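PDB 2CVH: DNA repair and recombination protein radB from Thermococcus kodakarensis, which probably takes part in DNA repair and homologous recombination, binding DNA and hydrolysing ATP only very weakly without promoting strand exchange. Local coordinates for residues M1-L9 / L13-V21. Sequence-based numbering, arbitrary orientation.
Sequences MLSTGTKSL and LGGGFAPGV
Leu2 and Phe17 form a single antiparallel bridge, a hydrogen-bonded pair. Leu2 N gives a nearly straight bond (166°) to Phe17 O at 2.7 Å, in the carbonyl plane, whereas Phe17 N reaches Leu2 O (2.9 Å) from above that carbonyl's plane. Gly16 suits its place because any side chain would run into Leu2 O, which its CA touches at 3.2 Å. Farther along, Leu13 N bonds to Leu9 O, and Gly14, with positive phi, closes helix 7-12 in a Schellman motif.

In van der Waals contact, the flexible, unbranched Met1 chain bends over backbone bare of side chains at Gly14 to Gly16; its CE meets Leu13 O (3.4 Å), while SD makes apolar contacts with Ala18 and Pro19. Thr4 offers a methyl to the ring and a hydroxyl to the turn: chi1 of 59° sets OG1 to accept from Thr6 N in an ST turn and bond Asp10, with CG2 3.5 Å from Phe17 CE2. A valine here would probably leave Thr6 N and Asp10 without their shared hydroxyl partner. Phe17 and Leu2 also touch Thr40, tying both ends of helix 7-12 to helix 33-44, whose first residues complete the predicted Walker A motif of a RecA-like ATPase core.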
loop_
_atom_site.group_PDB
_atom_site.type_symbol
_atom_site.label_atom_id
_atom_site.label_comp_id
_atom_site.label_asym_id
_atom_site.label_seq_id
_atom_site.Cartn_x
_atom_site.Cartn_y
_atom_site.Cartn_z
ATOM N N MET A 1 10.920 -10.412 -4.630
ATOM C CA MET A 1 9.965 -9.866 -3.623
ATOM C C MET A 1 10.610 -8.727 -2.833
ATOM O O MET A 1 11.803 -8.772 -2.497
ATOM C CB MET A 1 9.538 -10.959 -2.640
ATOM C CG MET A 1 9.008 -12.220 -3.294
ATOM S SD MET A 1 7.637 -11.836 -4.368
ATOM C CE MET A 1 6.374 -12.893 -3.703
ATOM N N LEU A 2 9.805 -7.723 -2.509
ATOM C CA LEU A 2 10.267 -6.583 -1.742
ATOM C C LEU A 2 9.923 -6.845 -0.260
ATOM O O LEU A 2 8.770 -6.729 0.120
ATOM C CB LEU A 2 9.532 -5.355 -2.257
ATOM C CG LEU A 2 10.339 -4.075 -2.305
ATOM C CD1 LEU A 2 9.391 -2.909 -2.470
ATOM C CD2 LEU A 2 11.103 -3.926 -1.018
ATOM N N SER A 3 10.904 -7.212 0.566
ATOM C CA SER A 3 10.662 -7.511 1.986
ATOM C C SER A 3 9.949 -6.431 2.795
ATOM O O SER A 3 10.096 -5.234 2.527
ATOM C CB SER A 3 11.963 -7.912 2.682
ATOM O OG SER A 3 11.772 -8.069 4.087
ATOM N N THR A 4 9.132 -6.876 3.757
ATOM C CA THR A 4 8.361 -5.996 4.664
ATOM C C THR A 4 9.169 -5.756 5.943
ATOM O O THR A 4 8.774 -4.967 6.796
ATOM C CB THR A 4 7.000 -6.628 5.135
ATOM O OG1 THR A 4 7.254 -7.862 5.818
ATOM C CG2 THR A 4 6.074 -6.890 3.974
ATOM N N GLY A 5 10.285 -6.462 6.075
ATOM C CA GLY A 5 11.118 -6.301 7.246
ATOM C C GLY A 5 10.517 -7.031 8.420
ATOM O O GLY A 5 11.009 -6.916 9.537
ATOM N N THR A 6 9.499 -7.842 8.136
ATOM C CA THR A 6 8.794 -8.625 9.145
ATOM C C THR A 6 8.755 -10.096 8.703
ATOM O O THR A 6 8.299 -10.434 7.592
ATOM C CB THR A 6 7.381 -8.093 9.300
ATOM O OG1 THR A 6 7.443 -6.665 9.421
ATOM C CG2 THR A 6 6.730 -8.655 10.524
ATOM N N LYS A 7 9.264 -10.963 9.571
ATOM C CA LYS A 7 9.334 -12.398 9.317
ATOM C C LYS A 7 7.957 -13.024 9.004
ATOM O O LYS A 7 7.824 -13.827 8.095
ATOM C CB LYS A 7 9.979 -13.055 10.537
ATOM C CG LYS A 7 10.791 -14.276 10.272
ATOM C CD LYS A 7 9.973 -15.536 10.349
ATOM C CE LYS A 7 10.834 -16.758 10.054
ATOM N NZ LYS A 7 10.010 -17.995 10.123
ATOM N N SER A 8 6.928 -12.628 9.732
ATOM C CA SER A 8 5.616 -13.192 9.509
ATOM C C SER A 8 4.987 -12.720 8.216
ATOM O O SER A 8 4.414 -13.517 7.481
ATOM C CB SER A 8 4.679 -12.903 10.693
ATOM O OG SER A 8 4.453 -11.516 10.906
ATOM N N LEU A 9 5.031 -11.412 7.978
ATOM C CA LEU A 9 4.457 -10.824 6.773
ATOM C C LEU A 9 5.154 -11.367 5.516
ATOM O O LEU A 9 4.511 -11.618 4.515
ATOM C CB LEU A 9 4.499 -9.283 6.853
ATOM C CG LEU A 9 3.549 -8.605 7.861
ATOM C CD1 LEU A 9 3.813 -7.116 8.030
ATOM C CD2 LEU A 9 2.112 -8.780 7.391
ATOM N N LEU A 13 3.527 -13.720 2.627
ATOM C CA LEU A 13 3.634 -13.256 1.250
ATOM C C LEU A 13 4.619 -13.977 0.329
ATOM O O LEU A 13 4.800 -13.553 -0.809
ATOM C CB LEU A 13 3.957 -11.751 1.244
ATOM C CG LEU A 13 2.897 -10.777 1.723
ATOM C CD1 LEU A 13 3.528 -9.420 1.967
ATOM C CD2 LEU A 13 1.759 -10.715 0.698
ATOM N N GLY A 14 5.289 -15.018 0.803
ATOM C CA GLY A 14 6.237 -15.686 -0.055
ATOM C C GLY A 14 7.541 -14.912 -0.191
ATOM O O GLY A 14 8.334 -15.206 -1.085
ATOM N N GLY A 15 7.756 -13.912 0.661
ATOM C CA GLY A 15 8.997 -13.157 0.644
ATOM C C GLY A 15 8.900 -11.646 0.737
ATOM O O GLY A 15 9.876 -10.962 1.041
ATOM N N GLY A 16 7.736 -11.107 0.414
ATOM C CA GLY A 16 7.563 -9.674 0.469
ATOM C C GLY A 16 6.614 -9.330 -0.642
ATOM O O GLY A 16 6.023 -10.215 -1.236
ATOM N N PHE A 17 6.464 -8.056 -0.934
ATOM C CA PHE A 17 5.575 -7.647 -1.989
ATOM C C PHE A 17 6.121 -8.097 -3.338
ATOM O O PHE A 17 7.339 -8.140 -3.539
ATOM C CB PHE A 17 5.376 -6.147 -1.927
ATOM C CG PHE A 17 4.582 -5.695 -0.734
ATOM C CD1 PHE A 17 3.209 -5.539 -0.819
ATOM C CD2 PHE A 17 5.227 -5.357 0.463
ATOM C CE1 PHE A 17 2.478 -5.046 0.258
ATOM C CE2 PHE A 17 4.503 -4.857 1.554
ATOM C CZ PHE A 17 3.120 -4.701 1.447
ATOM N N ALA A 18 5.206 -8.484 -4.229
ATOM C CA ALA A 18 5.524 -8.994 -5.560
ATOM C C ALA A 18 5.733 -7.926 -6.617
ATOM O O ALA A 18 4.921 -7.012 -6.762
ATOM C CB ALA A 18 4.447 -9.928 -6.018
ATOM N N PRO A 19 6.829 -8.037 -7.379
ATOM C CA PRO A 19 7.112 -7.062 -8.424
ATOM C C PRO A 19 6.204 -7.272 -9.618
ATOM O O PRO A 19 5.816 -8.396 -9.918
ATOM C CB PRO A 19 8.576 -7.350 -8.765
ATOM C CG PRO A 19 8.720 -8.797 -8.515
ATOM C CD PRO A 19 7.947 -8.996 -7.238
ATOM N N GLY A 20 5.829 -6.180 -10.271
ATOM C CA GLY A 20 5.006 -6.288 -11.451
ATOM C C GLY A 20 3.551 -6.552 -11.210
ATOM O O GLY A 20 2.850 -6.943 -12.145
ATOM N N VAL A 21 3.094 -6.393 -9.969
ATOM C CA VAL A 21 1.677 -6.597 -9.646
ATOM C C VAL A 21 1.212 -5.548 -8.648
ATOM O O VAL A 21 2.039 -4.839 -8.042
ATOM C CB VAL A 21 1.367 -8.026 -9.080
ATOM C CG1 VAL A 21 1.786 -9.108 -10.094
ATOM C CG2 VAL A 21 2.046 -8.244 -7.768
#